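Local coordinates for organic hydroperoxide resistance protein (Elizabethkingia anophelis NUHP1, PDB 6D9N), which probably reduces organic hydroperoxides with a pair of redox-active thiols, helping the bacterium resist oxidative damage, at residues G25-K28 / V33-F36; A64-A69 / P130-T135; V90-G93 / G99-L102. All coordinates share one frame; numbering follows the deposited sequence. Where two conformers were deposited one is given.

From the N terminus, the chain first closes interaction 1, the short hairpin in which strand 25-29 turns back into strand 35-38. Helix 54-77 follows, and residues 64-69 of this helix meet their partner only at helix 130-135, some sixty residues later. Within that long loop strand 85-94 folds onto strand 100-109, so interaction 3 opens and closes before interaction 2 is complete, whereas interaction 1 stands in series ahead of both. Interaction 1 lies within the antiparallel sheet, interaction 3 within the mixed sheet, and interaction 2 brings helix 130-135 against helix 54-77, which carries the disulfide Cys65. None touches another, but all three reach the second subunit.

Interaction 1: G25-K28 / V33-F36; sequences GHVK and VLEF. With EDO (1,2-ethanediol), chain F.
The beta hairpin of strands 25-29 and 35-38 is stitched here at Val27 and Phe36, an antiparallel hydrogen-bonded pair. Val27 N gives a nearly straight bond of 3.0 Å to Phe36 O, and Phe36 N returns one to Val27 O. One step along, Lys28 and Glu35 form a non-hydrogen-bonded pair, and their polar chains lie on the opposite face from Val27 and Phe36. This outer face carries the longer-reaching polar contacts. His26 NE2 donates to Glu35 OE1 at 2.7 Å (161°), the oxygen lying in the imidazole plane and using its anti lone pair, while the carboxylate plane is turned 63° from the ring. Because His26 ND1 is hydrogen-bonded to Glu37, the ring is gripped at both nitrogens, and two carboxylates so placed would probably favour a charged imidazolium. Swung away from the backbone N (chi1 -173°) and extended beyond CG, Lys28 crosses Glu35 by its methylenes, Lys28 CD lying 3.4 Å from Glu35 OE1. Lys28 NZ stays 4.2 Å from Glu35 OE2, beyond a salt bridge; a water accepts from NZ and donates to Glu35 OE1. The face of Val27 and Phe36 is apolar, as suits a surface that packs on the second subunit: in the conformer described here, Val27 CG1 lies 3.5 Å from Phe36 CE1, the two side chains pointing the same way. Ser63 of the second subunit packs on Val27, and Leu34 of the second subunit on Phe36. Glu35 N also donates to O1 of a 1,2-ethanediol, probably from the crystallisation liquor, at 2.9 Å, and O2 of the diol donates to Glu35 O.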
# COMPACT_ATOMS: atom_id res chain seq x y z
N GLY B 25 -7.70 -15.58 -0.62
CA GLY B 25 -6.35 -15.33 -0.13
C GLY B 25 -6.24 -15.08 1.36
O GLY B 25 -7.19 -14.80 2.08
N HIS B 26 -4.98 -15.12 1.79
CA HIS B 26 -4.61 -14.88 3.17
C HIS B 26 -3.33 -14.06 3.16
O HIS B 26 -2.45 -14.31 2.33
CB HIS B 26 -4.34 -16.24 3.83
CG HIS B 26 -4.07 -16.16 5.29
ND1 HIS B 26 -5.08 -16.02 6.21
CD2 HIS B 26 -2.91 -16.18 6.00
CE1 HIS B 26 -4.56 -15.96 7.43
NE2 HIS B 26 -3.25 -16.08 7.33
N VAL B 27 -3.22 -13.09 4.06
CA VAL B 27 -2.00 -12.31 4.17
C VAL B 27 -1.59 -12.22 5.64
O VAL B 27 -2.44 -12.13 6.54
CB VAL B 27 -2.10 -10.94 3.44
CG1 VAL B 27 -3.11 -10.00 4.09
CG2 VAL B 27 -0.73 -10.29 3.24
N LYS B 28 -0.28 -12.29 5.87
CA LYS B 28 0.26 -12.27 7.24
C LYS B 28 1.56 -11.49 7.25
O LYS B 28 2.45 -11.80 6.45
CB LYS B 28 0.56 -13.71 7.71
CG LYS B 28 0.98 -13.87 9.15
CD LYS B 28 1.33 -15.32 9.50
CE LYS B 28 1.73 -15.48 10.95
NZ LYS B 28 2.00 -16.91 11.30
N VAL B 33 1.60 -9.39 13.40
CA VAL B 33 0.81 -8.25 13.87
C VAL B 33 -0.40 -8.01 12.98
O VAL B 33 -1.47 -7.62 13.47
CB VAL B 33 1.72 -7.02 13.94
CG1 VAL B 33 0.87 -5.75 14.11
CG2 VAL B 33 2.66 -7.18 15.10
N LEU B 34 -0.25 -8.22 11.67
CA LEU B 34 -1.34 -8.14 10.71
C LEU B 34 -1.57 -9.55 10.15
O LEU B 34 -0.62 -10.18 9.67
CB LEU B 34 -0.97 -7.15 9.59
CG LEU B 34 -1.87 -6.86 8.40
CD1 LEU B 34 -1.57 -5.47 7.77
CD2 LEU B 34 -1.75 -7.94 7.32
N GLU B 35 -2.81 -10.06 10.21
CA GLU B 35 -3.10 -11.36 9.62
C GLU B 35 -4.59 -11.44 9.35
O GLU B 35 -5.39 -11.33 10.29
CB GLU B 35 -2.66 -12.49 10.53
CG GLU B 35 -2.85 -13.83 9.82
CD GLU B 35 -2.10 -15.01 10.40
OE1 GLU B 35 -1.97 -16.04 9.71
OE2 GLU B 35 -1.67 -14.95 11.57
N PHE B 36 -4.98 -11.67 8.10
CA PHE B 36 -6.40 -11.71 7.80
C PHE B 36 -6.63 -12.28 6.42
O PHE B 36 -5.70 -12.49 5.62
CB PHE B 36 -7.09 -10.34 7.98
CG PHE B 36 -6.37 -9.19 7.33
CD1 PHE B 36 -6.32 -9.07 5.95
CD2 PHE B 36 -5.82 -8.21 8.11
CE1 PHE B 36 -5.68 -8.00 5.35
CE2 PHE B 36 -5.19 -7.14 7.54
CZ PHE B 36 -5.12 -7.04 6.16
C1 EDO F . -4.65 -8.69 13.21
O1 EDO F . -4.62 -8.48 11.80
C2 EDO F . -4.12 -10.08 13.51
O2 EDO F . -5.07 -11.08 13.08
O HOH W 1 -0.52 -18.43 10.09

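Interaction 2: A64-A69 / P130-T135; sequences ACFDSA and PYSNAT
The Tyr131 ring is met obliquely by Cys65, whose CB comes to 3.6 Å from Tyr131 CD2, and the Phe66 ring receives Ser132 OG at its edge, near its plane, 4.1 Å from Phe66 CD1. Other aromatic rings gather round Tyr131: those of Phe58 and Tyr62 meet it from the same chain, and Phe58 of the second subunit meets it edge-to-face. Tyr131 OH is hydrogen-bonded to Pro54 O of that subunit, so this large side chain spans apolar packing and a polar end at the dimer interface. Cys65 has two conformers; in the one described SG is anti to the backbone N (chi1 -179°), which carries it toward helix 130-135. There it lies 3.4 Å from Pro130 CD and 4.7 Å from the Tyr131 ring centroid, 58° off the normal, an oblique sulfur-aromatic contact. Ser132 OG is a small hydroxyl that fits beside Phe66 while hydrogen-bonding to His126 and Tyr62, so its buried oxygen is satisfied. The two helix segments approach to 9.4 Å with their directions 120° apart, and Cys65 and Tyr131 have the nearest CA atoms across them. A crystallant-derived thiocyanate ion lies about 4 Å from the Cys65 side chain. The disulfide joins Cys65, on a long central helix, to Cys129, just ahead of Pro130 and the short helix; this matches the cysteine pair of Ohr proteins, consistent with thiol-based peroxide reduction.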
# COMPACT_ATOMS: atom_id res chain seq x y z
N ALA B 64 -2.83 6.43 6.35
CA ALA B 64 -1.94 6.44 7.50
C ALA B 64 -0.58 7.07 7.18
O ALA B 64 -0.03 7.82 8.01
CB ALA B 64 -1.77 5.01 8.01
N CYS B 65 0.00 6.77 6.03
CA CYS B 65 1.27 7.36 5.63
C CYS B 65 1.15 8.87 5.57
O CYS B 65 1.99 9.62 6.10
CB CYS B 65 1.66 6.80 4.24
SG CYS B 65 3.27 7.44 3.63
N PHE B 66 0.10 9.35 4.93
CA PHE B 66 -0.04 10.78 4.75
C PHE B 66 -0.29 11.47 6.10
O PHE B 66 0.29 12.53 6.38
CB PHE B 66 -1.10 11.08 3.70
CG PHE B 66 -1.01 12.49 3.19
CD1 PHE B 66 -0.23 12.78 2.07
CD2 PHE B 66 -1.64 13.54 3.84
CE1 PHE B 66 -0.14 14.06 1.58
CE2 PHE B 66 -1.51 14.83 3.36
CZ PHE B 66 -0.75 15.09 2.23
N ASP B 67 -1.16 10.89 6.94
CA ASP B 67 -1.40 11.49 8.25
C ASP B 67 -0.13 11.49 9.10
O ASP B 67 0.15 12.48 9.79
CB ASP B 67 -2.52 10.77 8.99
CG ASP B 67 -3.03 11.62 10.15
OD1 ASP B 67 -3.49 12.75 9.89
OD2 ASP B 67 -2.93 11.18 11.32
N SER B 68 0.67 10.42 9.04
CA SER B 68 1.92 10.38 9.79
C SER B 68 2.88 11.47 9.30
O SER B 68 3.47 12.21 10.11
CB SER B 68 2.55 9.00 9.64
OG SER B 68 3.77 8.97 10.35
N ALA B 69 3.02 11.61 7.99
CA ALA B 69 3.91 12.62 7.42
C ALA B 69 3.42 14.02 7.78
O ALA B 69 4.20 14.89 8.15
CB ALA B 69 3.96 12.45 5.89
N PRO B 130 6.11 8.40 1.91
CA PRO B 130 6.61 7.48 0.88
C PRO B 130 5.59 7.02 -0.14
O PRO B 130 5.99 6.76 -1.28
CB PRO B 130 7.17 6.30 1.69
CG PRO B 130 7.64 6.96 2.92
CD PRO B 130 6.62 8.06 3.23
N TYR B 131 4.31 6.93 0.21
CA TYR B 131 3.34 6.48 -0.79
C TYR B 131 3.19 7.53 -1.87
O TYR B 131 3.01 7.18 -3.06
CB TYR B 131 1.98 6.24 -0.18
CG TYR B 131 1.74 4.93 0.57
CD1 TYR B 131 0.64 4.15 0.27
CD2 TYR B 131 2.58 4.50 1.60
CE1 TYR B 131 0.37 2.96 0.96
CE2 TYR B 131 2.33 3.34 2.31
CZ TYR B 131 1.20 2.58 2.01
OH TYR B 131 0.90 1.43 2.73
N SER B 132 3.25 8.82 -1.50
CA SER B 132 3.23 9.88 -2.50
C SER B 132 4.46 9.83 -3.39
O SER B 132 4.35 9.97 -4.61
CB SER B 132 3.14 11.26 -1.83
OG SER B 132 1.90 11.40 -1.18
N ASN B 133 5.65 9.66 -2.80
CA ASN B 133 6.84 9.54 -3.63
C ASN B 133 6.80 8.31 -4.52
O ASN B 133 7.29 8.36 -5.65
CB ASN B 133 8.08 9.56 -2.73
CG ASN B 133 8.27 10.92 -2.09
OD1 ASN B 133 8.22 11.93 -2.79
ND2 ASN B 133 8.50 10.96 -0.78
N ALA B 134 6.19 7.22 -4.05
CA ALA B 134 6.19 5.98 -4.84
C ALA B 134 5.27 6.06 -6.05
O ALA B 134 5.45 5.30 -7.01
CB ALA B 134 5.76 4.81 -3.94
N THR B 135 4.23 6.89 -6.00
CA THR B 135 3.18 6.90 -7.02
C THR B 135 3.24 8.09 -7.97
O THR B 135 2.54 8.07 -8.99
CB THR B 135 1.78 6.83 -6.39
OG1 THR B 135 1.58 7.92 -5.49
CG2 THR B 135 1.57 5.47 -5.70

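Interaction 3: V90-G93 / G99-L102; sequences VGIG and GFGL
Gly93 O is approached by three groups of the facing strand: Gly101 N donates to it at 2.9 Å (164°), Phe100 CA makes a CA-H...O contact at 3.3 Å, and the Phe100 ring brings CD2 to 3.6 Å. The oxygen lies at the edge of that ring, near its plane. Phe100 CG sits beside its backbone N, anti to the carbonyl carbon (chi1 -62°), which brings the CD2 edge of the ring to the Gly93 carbonyl. Gly93 N returns a 3.0 Å bond to Gly101 O, making these two an antiparallel hydrogen-bonded pair. As both are glycines, this pair puts no side chain on its face of the sheet. On the opposite face Ile92 and Leu102 form a non-hydrogen-bonded pair of branched aliphatic residues suited to a buried surface: Leu102 CD2 lies 4.1 Å from Ile92 CB and also touches Val90 CG1, while Ile92 CD1 reaches Phe100 CB. Val90 and Leu102 rest on Phe58 of helix 54-77, and Ile92 on Glu55. Pro130 of the second subunit packs on Ile92, Phe100 and Leu102. Residues 90-92 also pair antiparallel with a strand of that subunit, so the mixed sheet of strands 85-94, 100-109 and 141-146 runs on across the interface.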
# COMPACT_ATOMS: atom_id res chain seq x y z
N VAL B 90 -9.54 4.92 -2.99
CA VAL B 90 -8.75 4.25 -4.01
C VAL B 90 -9.69 3.54 -4.97
O VAL B 90 -10.53 2.74 -4.54
CB VAL B 90 -7.82 3.22 -3.34
CG1 VAL B 90 -7.10 2.36 -4.41
CG2 VAL B 90 -6.83 3.97 -2.44
N GLY B 91 -9.52 3.80 -6.25
CA GLY B 91 -10.27 3.13 -7.30
C GLY B 91 -9.33 2.25 -8.11
O GLY B 91 -8.14 2.54 -8.23
N ILE B 92 -9.89 1.20 -8.70
CA ILE B 92 -9.17 0.30 -9.59
C ILE B 92 -9.95 0.18 -10.89
O ILE B 92 -11.18 0.12 -10.88
CB ILE B 92 -8.94 -1.10 -8.94
CG1 ILE B 92 -8.16 -2.03 -9.88
CG2 ILE B 92 -10.25 -1.77 -8.48
CD1 ILE B 92 -7.84 -3.42 -9.40
N GLY B 93 -9.22 0.12 -12.00
CA GLY B 93 -9.85 -0.13 -13.28
C GLY B 93 -8.84 -0.71 -14.24
O GLY B 93 -7.67 -0.90 -13.92
N GLY B 99 -3.71 -4.83 -18.13
CA GLY B 99 -3.52 -4.86 -16.69
C GLY B 99 -4.49 -3.93 -15.98
O GLY B 99 -5.43 -3.38 -16.56
N PHE B 100 -4.25 -3.76 -14.69
CA PHE B 100 -5.11 -2.91 -13.87
C PHE B 100 -4.31 -1.82 -13.19
O PHE B 100 -3.11 -1.98 -12.90
CB PHE B 100 -5.87 -3.74 -12.82
CG PHE B 100 -6.77 -4.77 -13.43
CD1 PHE B 100 -6.31 -6.06 -13.75
CD2 PHE B 100 -8.07 -4.45 -13.78
CE1 PHE B 100 -7.14 -7.01 -14.36
CE2 PHE B 100 -8.91 -5.41 -14.38
CZ PHE B 100 -8.44 -6.67 -14.66
N GLY B 101 -4.97 -0.68 -12.94
CA GLY B 101 -4.30 0.47 -12.35
C GLY B 101 -5.17 1.11 -11.30
O GLY B 101 -6.38 0.89 -11.22
N LEU B 102 -4.54 1.94 -10.49
CA LEU B 102 -5.20 2.64 -9.39
C LEU B 102 -5.40 4.14 -9.69
O LEU B 102 -4.73 4.73 -10.53
CB LEU B 102 -4.39 2.53 -8.09
CG LEU B 102 -4.12 1.10 -7.60
CD1 LEU B 102 -3.35 1.15 -6.26
CD2 LEU B 102 -5.42 0.32 -7.48